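Local coordinates for hypothetical protein AQ_1575 (PDB 1LFP) that probably binds DNA and regulates transcription, at residues Gly138-Pro143 against Glu195-Thr200. Sequence-based numbering, arbitrary orientation.
Sequences GYIEVP and EKAQIT
With CG of Tyr-139 turned anti to its own N (chi1 175°) and Gln-198 holding CG between its N and carbonyl carbon, ring and amide run side by side in the same direction, their planes 33° apart; CD1 of Tyr-139 comes 3.9 Å from NE2 of Gln-198. Thr-200 presses CG2 against CB of Tyr-139 at 3.4 Å. OH of Tyr-139 donates to OE2 of Glu-141 at 2.7 Å, meeting the carboxylate on its anti side. A water also donates to that OE2 and accepts from NZ of Lys-196, whose extended chain lies alongside Glu-141. A phenylalanine in place of Tyr-139 would probably leave this carboxylate freer to turn once the phenol's bond is lost. OE1 of Glu-141 sits 3.3 Å from OE2 of Glu-195, a like-charged approach that Lys-196 probably eases. Beneath, Tyr-139 and Gln-198 exchange backbone bonds, while Ile-140 and Ala-197 face helix 180-188. At the far end, O of Glu-141 takes N of Glu-195 at 2.7 Å and, weakly, N of Lys-196 at 3.4 Å. Two residues opposite one make this a classic beta bulge, where strand 196-203 joins strand 134-143 at the edge of an antiparallel sheet.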
# COMPACT_ATOMS: atom_id res chain seq x y z
N GLY A 138 -1.78 4.09 -10.11
CA GLY A 138 -2.42 2.81 -9.82
C GLY A 138 -1.26 1.86 -9.60
O GLY A 138 -0.23 1.99 -10.23
N TYR A 139 -1.44 0.87 -8.73
CA TYR A 139 -0.40 -0.08 -8.40
C TYR A 139 -0.99 -1.48 -8.40
O TYR A 139 -1.98 -1.73 -7.72
CB TYR A 139 0.12 0.30 -7.01
CG TYR A 139 1.13 -0.61 -6.42
CD1 TYR A 139 0.75 -1.61 -5.52
CD2 TYR A 139 2.49 -0.42 -6.68
CE1 TYR A 139 1.71 -2.38 -4.88
CE2 TYR A 139 3.45 -1.19 -6.05
CZ TYR A 139 3.07 -2.17 -5.15
OH TYR A 139 4.03 -2.96 -4.55
N ILE A 140 -0.37 -2.37 -9.16
CA ILE A 140 -0.82 -3.75 -9.28
C ILE A 140 0.29 -4.71 -8.94
O ILE A 140 1.41 -4.54 -9.44
CB ILE A 140 -1.31 -4.03 -10.72
CG1 ILE A 140 -2.58 -3.20 -10.98
CG2 ILE A 140 -1.56 -5.56 -10.91
CD1 ILE A 140 -3.02 -3.10 -12.47
N GLU A 141 0.00 -5.71 -8.11
CA GLU A 141 1.00 -6.70 -7.73
C GLU A 141 0.59 -8.02 -8.34
O GLU A 141 -0.58 -8.36 -8.33
CB GLU A 141 1.09 -6.85 -6.20
CG GLU A 141 2.22 -6.02 -5.59
CD GLU A 141 2.23 -6.01 -4.07
OE1 GLU A 141 1.92 -7.06 -3.45
OE2 GLU A 141 2.55 -4.93 -3.49
N VAL A 142 1.57 -8.75 -8.88
CA VAL A 142 1.32 -10.06 -9.50
C VAL A 142 2.39 -11.01 -8.99
O VAL A 142 3.58 -10.72 -9.02
CB VAL A 142 1.34 -9.97 -11.06
CG1 VAL A 142 2.50 -9.17 -11.50
CG2 VAL A 142 1.41 -11.37 -11.69
N PRO A 143 1.96 -12.17 -8.52
CA PRO A 143 2.88 -13.19 -7.99
C PRO A 143 3.93 -13.72 -8.98
O PRO A 143 3.62 -14.27 -10.03
CB PRO A 143 1.93 -14.27 -7.46
CG PRO A 143 0.63 -14.04 -8.18
CD PRO A 143 0.56 -12.53 -8.28
N GLU A 195 -2.50 -9.96 -7.24
CA GLU A 195 -2.39 -10.11 -5.79
C GLU A 195 -2.95 -8.86 -5.12
O GLU A 195 -3.64 -8.96 -4.11
CB GLU A 195 -0.95 -10.34 -5.37
CG GLU A 195 -0.78 -10.55 -3.89
CD GLU A 195 0.62 -11.02 -3.53
OE1 GLU A 195 0.98 -12.16 -3.92
OE2 GLU A 195 1.35 -10.25 -2.87
N LYS A 196 -2.65 -7.70 -5.68
CA LYS A 196 -3.15 -6.43 -5.14
C LYS A 196 -3.31 -5.43 -6.25
O LYS A 196 -2.52 -5.44 -7.19
CB LYS A 196 -2.18 -5.82 -4.12
CG LYS A 196 -1.96 -6.64 -2.85
CD LYS A 196 -1.18 -5.80 -1.82
CE LYS A 196 -1.00 -6.55 -0.51
NZ LYS A 196 -0.38 -5.69 0.54
N ALA A 197 -4.31 -4.56 -6.11
CA ALA A 197 -4.62 -3.47 -7.04
C ALA A 197 -5.10 -2.29 -6.20
O ALA A 197 -6.18 -2.31 -5.62
CB ALA A 197 -5.72 -3.90 -8.03
N GLN A 198 -4.32 -1.22 -6.16
CA GLN A 198 -4.72 -0.09 -5.34
C GLN A 198 -4.06 1.18 -5.84
O GLN A 198 -3.12 1.15 -6.62
CB GLN A 198 -4.28 -0.33 -3.88
CG GLN A 198 -2.77 -0.61 -3.76
CD GLN A 198 -2.31 -0.97 -2.33
OE1 GLN A 198 -3.11 -1.31 -1.46
NE2 GLN A 198 -1.00 -0.90 -2.10
N ILE A 199 -4.53 2.32 -5.33
CA ILE A 199 -3.94 3.59 -5.69
C ILE A 199 -2.82 3.84 -4.69
O ILE A 199 -3.00 3.66 -3.47
CB ILE A 199 -5.01 4.72 -5.56
CG1 ILE A 199 -6.06 4.57 -6.65
CG2 ILE A 199 -4.33 6.10 -5.56
CD1 ILE A 199 -5.54 4.77 -8.05
N THR A 200 -1.65 4.23 -5.19
CA THR A 200 -0.51 4.52 -4.32
C THR A 200 0.19 5.78 -4.84
O THR A 200 -0.31 6.47 -5.74
CB THR A 200 0.48 3.34 -4.29
OG1 THR A 200 1.45 3.56 -3.26
CG2 THR A 200 1.18 3.16 -5.62
O HOH W 1 1.45 -4.56 -0.96